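Local coordinates for ferripyochelin binding protein (Salmonella enterica subsp. enterica serovar Typhimurium, PDB 3R3R) that binds zinc through histidine side chains in a left-handed beta-helix of the gamma-class carbonic anhydrase family, and is probably a metalloenzyme of that kind, at residues 6-11 with 22-27; 49-54 with 68-73. All coordinates share one frame; numbering follows the deposited sequence.

Contact 1 of 2, residues 6-11 with 22-27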
loop_
_atom_site.group_PDB
_atom_site.type_symbol
_atom_site.label_atom_id
_atom_site.label_comp_id
_atom_site.label_asym_id
_atom_site.label_seq_id
_atom_site.Cartn_x
_atom_site.Cartn_y
_atom_site.Cartn_z
ATOM N N ASP A 6 2.826 -15.290 -14.780
ATOM C CA ASP A 6 1.737 -14.323 -14.886
ATOM C C ASP A 6 1.910 -13.164 -13.893
ATOM O O ASP A 6 2.549 -13.313 -12.848
ATOM C CB ASP A 6 0.372 -15.006 -14.693
ATOM C CG ASP A 6 0.108 -16.114 -15.722
ATOM O OD1 ASP A 6 0.742 -16.106 -16.803
ATOM O OD2 ASP A 6 -0.741 -16.992 -15.450
ATOM N N THR A 7 1.340 -12.009 -14.229
ATOM C CA THR A 7 1.304 -10.863 -13.320
ATOM C C THR A 7 0.399 -11.166 -12.113
ATOM O O THR A 7 0.755 -10.884 -10.973
ATOM C CB THR A 7 0.794 -9.618 -14.079
ATOM O OG1 THR A 7 1.710 -9.297 -15.138
ATOM C CG2 THR A 7 0.641 -8.430 -13.160
ATOM N N LEU A 8 -0.777 -11.740 -12.369
ATOM C CA LEU A 8 -1.687 -12.175 -11.310
ATOM C C LEU A 8 -1.541 -13.682 -11.108
ATOM O O LEU A 8 -1.634 -14.448 -12.064
ATOM C CB LEU A 8 -3.152 -11.860 -11.661
ATOM C CG LEU A 8 -3.496 -10.405 -11.969
ATOM C CD1 LEU A 8 -4.896 -10.280 -12.585
ATOM C CD2 LEU A 8 -3.379 -9.578 -10.715
ATOM N N ARG A 9 -1.314 -14.107 -9.870
ATOM C CA ARG A 9 -0.925 -15.483 -9.588
ATOM C C ARG A 9 -1.706 -16.073 -8.433
ATOM O O ARG A 9 -2.096 -15.364 -7.508
ATOM C CB ARG A 9 0.559 -15.535 -9.224
ATOM C CG ARG A 9 1.504 -14.949 -10.242
ATOM C CD ARG A 9 2.894 -15.229 -9.757
ATOM N NE ARG A 9 3.931 -14.634 -10.586
ATOM C CZ ARG A 9 5.222 -14.728 -10.283
ATOM N NH1 ARG A 9 5.577 -15.412 -9.203
ATOM N NH2 ARG A 9 6.154 -14.168 -11.043
ATOM N N PRO A 10 -1.881 -17.393 -8.449
ATOM C CA PRO A 10 -2.577 -18.083 -7.363
ATOM C C PRO A 10 -1.667 -18.436 -6.183
ATOM O O PRO A 10 -0.453 -18.580 -6.342
ATOM C CB PRO A 10 -3.067 -19.371 -8.048
ATOM C CG PRO A 10 -1.993 -19.660 -9.036
ATOM C CD PRO A 10 -1.585 -18.297 -9.573
ATOM N N TYR A 11 -2.259 -18.610 -5.018
ATOM C CA TYR A 11 -1.624 -19.311 -3.925
ATOM C C TYR A 11 -2.713 -20.212 -3.365
ATOM O O TYR A 11 -3.731 -19.722 -2.952
ATOM C CB TYR A 11 -1.077 -18.404 -2.834
ATOM C CG TYR A 11 -0.465 -19.162 -1.669
ATOM C CD1 TYR A 11 0.737 -19.829 -1.804
ATOM C CD2 TYR A 11 -1.083 -19.198 -0.442
ATOM C CE1 TYR A 11 1.291 -20.504 -0.758
ATOM C CE2 TYR A 11 -0.534 -19.870 0.607
ATOM C CZ TYR A 11 0.656 -20.520 0.449
ATOM O OH TYR A 11 1.215 -21.188 1.499
ATOM N N VAL A 22 -8.463 -0.617 -12.741
ATOM C CA VAL A 22 -7.255 -0.923 -11.979
ATOM C C VAL A 22 -6.084 -1.088 -12.936
ATOM O O VAL A 22 -6.205 -1.794 -13.945
ATOM C CB VAL A 22 -7.445 -2.199 -11.132
ATOM C CG1 VAL A 22 -6.144 -2.597 -10.426
ATOM C CG2 VAL A 22 -8.527 -1.971 -10.103
ATOM N N MET A 23 -4.963 -0.432 -12.640
ATOM C CA MET A 23 -3.739 -0.690 -13.384
ATOM C C MET A 23 -2.838 -1.622 -12.577
ATOM O O MET A 23 -2.550 -1.345 -11.417
ATOM C CB MET A 23 -2.965 0.605 -13.640
ATOM C CG MET A 23 -1.675 0.379 -14.417
ATOM S SD MET A 23 -0.686 1.893 -14.570
ATOM C CE MET A 23 -0.181 2.142 -12.869
ATOM N N ILE A 24 -2.411 -2.725 -13.183
ATOM C CA ILE A 24 -1.367 -3.549 -12.588
ATOM C C ILE A 24 -0.257 -3.688 -13.608
ATOM O O ILE A 24 -0.426 -4.331 -14.645
ATOM C CB ILE A 24 -1.852 -4.938 -12.150
ATOM C CG1 ILE A 24 -3.086 -4.818 -11.247
ATOM C CG2 ILE A 24 -0.731 -5.673 -11.421
ATOM C CD1 ILE A 24 -4.207 -5.808 -11.585
ATOM N N ASP A 25 0.881 -3.068 -13.340
ATOM C CA ASP A 25 1.942 -3.078 -14.332
ATOM C C ASP A 25 2.315 -4.506 -14.698
ATOM O O ASP A 25 2.383 -5.382 -13.837
ATOM C CB ASP A 25 3.195 -2.386 -13.819
ATOM C CG ASP A 25 4.122 -2.024 -14.955
ATOM O OD1 ASP A 25 3.811 -1.016 -15.627
ATOM O OD2 ASP A 25 5.094 -2.765 -15.231
ATOM N N THR A 26 2.619 -4.737 -15.959
ATOM C CA THR A 26 2.980 -6.068 -16.414
ATOM C C THR A 26 4.234 -6.591 -15.723
ATOM O O THR A 26 4.458 -7.772 -15.698
ATOM C CB THR A 26 3.204 -6.121 -17.934
ATOM O OG1 THR A 26 4.239 -5.209 -18.301
ATOM C CG2 THR A 26 1.928 -5.761 -18.663
ATOM N N SER A 27 5.061 -5.688 -15.207
ATOM C CA SER A 27 6.329 -6.096 -14.570
ATOM C C SER A 27 6.159 -6.403 -13.080
ATOM O O SER A 27 7.104 -6.788 -12.408
ATOM C CB SER A 27 7.398 -5.016 -14.749
ATOM O OG SER A 27 7.118 -3.882 -13.938
#

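Contact 2 of 2, residues 49-54 with 68-73. With ZN (zinc ion), chain B.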
loop_
_atom_site.group_PDB
_atom_site.type_symbol
_atom_site.label_atom_id
_atom_site.label_comp_id
_atom_site.label_asym_id
_atom_site.label_seq_id
_atom_site.Cartn_x
_atom_site.Cartn_y
_atom_site.Cartn_z
ATOM N N ARG A 49 2.212 -9.811 -2.072
ATOM C CA ARG A 49 2.132 -11.244 -1.844
ATOM C C ARG A 49 1.154 -11.547 -0.713
ATOM O O ARG A 49 1.492 -11.409 0.467
ATOM C CB ARG A 49 3.535 -11.818 -1.591
ATOM C CG ARG A 49 3.566 -13.337 -1.468
ATOM C CD ARG A 49 4.906 -13.956 -1.869
ATOM N NE ARG A 49 6.065 -13.535 -1.069
ATOM C CZ ARG A 49 6.462 -14.094 0.080
ATOM N NH1 ARG A 49 7.569 -13.659 0.688
ATOM N NH2 ARG A 49 5.775 -15.101 0.626
ATOM N N GLY A 50 -0.072 -11.891 -1.085
ATOM C CA GLY A 50 -1.117 -12.198 -0.120
ATOM C C GLY A 50 -1.309 -13.695 0.018
ATOM O O GLY A 50 -2.400 -14.211 -0.222
ATOM N N ASP A 51 -0.250 -14.398 0.390
ATOM C CA ASP A 51 -0.335 -15.850 0.476
ATOM C C ASP A 51 -0.706 -16.373 1.858
ATOM O O ASP A 51 -1.754 -16.989 2.013
ATOM C CB ASP A 51 0.948 -16.523 -0.077
ATOM C CG ASP A 51 2.262 -15.936 0.482
ATOM O OD1 ASP A 51 2.277 -15.150 1.436
ATOM O OD2 ASP A 51 3.301 -16.315 -0.077
ATOM N N VAL A 52 0.094 -16.061 2.861
ATOM C CA VAL A 52 -0.146 -16.525 4.221
ATOM C C VAL A 52 -1.147 -15.641 4.963
ATOM O O VAL A 52 -1.544 -15.939 6.069
ATOM C CB VAL A 52 1.161 -16.695 5.013
ATOM C CG1 VAL A 52 2.061 -17.663 4.306
ATOM C CG2 VAL A 52 1.861 -15.353 5.208
ATOM N N ASN A 53 -1.529 -14.539 4.333
ATOM C CA ASN A 53 -2.603 -13.698 4.850
ATOM C C ASN A 53 -3.065 -12.787 3.714
ATOM O O ASN A 53 -2.424 -12.753 2.660
ATOM C CB ASN A 53 -2.145 -12.910 6.073
ATOM C CG ASN A 53 -3.197 -12.858 7.147
ATOM O OD1 ASN A 53 -4.384 -12.648 6.867
ATOM N ND2 ASN A 53 -2.773 -13.036 8.393
ATOM N N TYR A 54 -4.180 -12.084 3.903
ATOM C CA TYR A 54 -4.718 -11.270 2.820
ATOM C C TYR A 54 -4.154 -9.858 2.811
ATOM O O TYR A 54 -3.632 -9.353 3.827
ATOM C CB TYR A 54 -6.252 -11.225 2.854
ATOM C CG TYR A 54 -6.857 -10.385 3.951
ATOM C CD1 TYR A 54 -7.142 -9.047 3.735
ATOM C CD2 TYR A 54 -7.164 -10.930 5.198
ATOM C CE1 TYR A 54 -7.710 -8.264 4.714
ATOM C CE2 TYR A 54 -7.741 -10.143 6.206
ATOM C CZ TYR A 54 -8.006 -8.803 5.944
ATOM O OH TYR A 54 -8.571 -7.987 6.897
ATOM N N VAL A 68 7.318 -3.412 -1.849
ATOM C CA VAL A 68 7.005 -4.795 -1.512
ATOM C C VAL A 68 6.008 -4.791 -0.372
ATOM O O VAL A 68 6.235 -4.115 0.644
ATOM C CB VAL A 68 8.266 -5.617 -1.124
ATOM C CG1 VAL A 68 7.861 -7.016 -0.618
ATOM C CG2 VAL A 68 9.220 -5.733 -2.323
ATOM N N LEU A 69 4.932 -5.562 -0.551
ATOM C CA LEU A 69 3.840 -5.663 0.411
ATOM C C LEU A 69 3.694 -7.126 0.806
ATOM O O LEU A 69 3.488 -7.990 -0.063
ATOM C CB LEU A 69 2.536 -5.173 -0.233
ATOM C CG LEU A 69 2.283 -3.658 -0.269
ATOM C CD1 LEU A 69 3.368 -2.895 -1.040
ATOM C CD2 LEU A 69 0.922 -3.378 -0.869
ATOM N N HIS A 70 3.818 -7.409 2.103
ATOM C CA HIS A 70 3.631 -8.767 2.595
ATOM C C HIS A 70 2.947 -8.730 3.972
ATOM O O HIS A 70 2.504 -7.673 4.431
ATOM C CB HIS A 70 4.963 -9.536 2.588
ATOM C CG HIS A 70 4.810 -11.022 2.731
ATOM N ND1 HIS A 70 5.564 -11.777 3.606
ATOM C CD2 HIS A 70 3.970 -11.891 2.114
ATOM C CE1 HIS A 70 5.201 -13.045 3.514
ATOM N NE2 HIS A 70 4.238 -13.141 2.616
ATOM N N VAL A 71 2.833 -9.906 4.585
ATOM C CA VAL A 71 1.920 -10.161 5.691
ATOM C C VAL A 71 2.514 -11.261 6.573
ATOM O O VAL A 71 3.407 -11.996 6.130
ATOM C CB VAL A 71 0.555 -10.648 5.152
ATOM C CG1 VAL A 71 -0.206 -9.498 4.487
ATOM C CG2 VAL A 71 0.719 -11.839 4.180
ATOM N N THR A 72 2.023 -11.382 7.809
ATOM C CA THR A 72 2.466 -12.439 8.711
ATOM C C THR A 72 1.412 -13.544 8.794
ATOM O O THR A 72 0.199 -13.288 8.856
ATOM C CB THR A 72 2.809 -11.860 10.110
ATOM O OG1 THR A 72 3.987 -11.055 9.977
ATOM C CG2 THR A 72 3.110 -12.957 11.133
ATOM N N HIS A 73 1.894 -14.779 8.776
ATOM C CA HIS A 73 1.056 -15.970 8.796
ATOM C C HIS A 73 0.304 -16.150 10.105
ATOM O O HIS A 73 0.627 -15.539 11.139
ATOM C CB HIS A 73 1.931 -17.198 8.505
ATOM C CG HIS A 73 2.759 -17.653 9.669
ATOM N ND1 HIS A 73 3.876 -16.967 10.102
ATOM C CD2 HIS A 73 2.650 -18.741 10.470
ATOM C CE1 HIS A 73 4.413 -17.610 11.124
ATOM N NE2 HIS A 73 3.680 -18.679 11.376
HETATM ZN ZN ZN B . 7.057 -11.229 5.010
HETATM O O HOH W 1 6.140 -12.524 6.672
HETATM O O HOH W 2 7.966 -12.974 5.286
HETATM O O HOH W 3 8.525 -10.935 6.779
#

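Contact 1 of 2, residues 6-11 with 22-27
Thr7 lays its methyl against the branch methyl of Ile24, the two CG2 atoms meeting at 3.5 Å. The side chains run at a slant to one another, and the methyl of Thr7 also lies close to the backbone just past Ile24, with Thr7 CG2 3.6 Å from Asp25 O. A first torsion of -63° sets Thr7 CG2 anti to the backbone N and leaves the hydroxyl beside that nitrogen, where Thr7 OG1 comes within 3.2 Å of Thr26 O. One small side chain thus turns its carbon branch to Ile24 and its oxygen to the loop that follows. Leu8 adds a looser touch at roughly a right angle, its CD2 being 4.0 Å from Ile24 CD1.

Each segment is braced from within. In 6-11 the extended Arg9 side chain runs alongside the backbone and its NE donates to Asp6 O at 3.0 Å, the oxygen lying in the guanidinium plane. In 22-27 an Asx turn forms: Asp25 OD2 accepts from Ser27 N at 2.9 Å and from Ser27 OG at 2.6 Å, the two donors reaching it from opposite faces of the carboxylate.

Strands 8-9 and 23-24 are edge strands of two different sheets of the beta-helix, in its first turn. Leu8 and Ile24 both also rest on Val30 of strand 29-31, the neighbour of 8-9 in its sheet, while Met23 packs against helix 158-182.

Contact 2 of 2, residues 49-54 with 68-73
Asp51 hydrogen-bonds the edge of the His70 ring, and Arg49 lies over its face. His70 NE2 donates to Asp51 OD1 at 3.0 Å, in the ring plane and on the syn lone pair of the carboxylate, which stands steeply to the ring at 73°. The same oxygen accepts from Val52 N, while Asp51 OD2 takes a salt bridge from Arg49 NH2 at 2.8 Å. The guanidinium is offset toward the ring's rim at NE2, with Arg49 CZ 3.5 Å from His70 NE2 and its plane tilted by 33°; the bend at chi3 (61°) brings it there. Arg49 NH2 and His70 NE2, both donors, are not bonded to each other.

With NE2 so engaged, His70 ND1 binds the zinc ion at 2.1 Å, beside three waters and His99. These segments belong to successive turns of the left-handed beta-helix, a scaffold that in gamma-class carbonic anhydrases carries zinc-binding histidines.

Two further bonds across the segments end on backbone oxygens: Leu69 O accepts from Arg49 N, between parallel strands, and Thr72 O from Asn53 ND2 at 3.0 Å and nearly straight.

Apolar contacts gather at the corner 51-53. Val71 CG2 lies 3.6 Å from Asn53 CB and 3.8 Å from Val52 CG2, and Val52 CB meets His73 CB at 3.6 Å.

Contact 1 lies at the surface, whereas contact 2 is partly buried, with His70 and Val71 inside. Strands 8-9, 47-50 and 68-70 belong to one parallel sheet, but only contact 2 joins two of its adjacent members; contact 1 links the end strand of that sheet to the end strand of another. The chemistry follows: methyl groups carry contact 1, its firm polar bonds staying within each segment, while backbone, amide and carboxylate bonds cross contact 2, the carboxylate one holding a metal ligand. Their centres are about 15 Å apart, and they meet where Tyr11 CD2 packs 3.4 Å from Asp51 O. Contact 1 lies away from the zinc site.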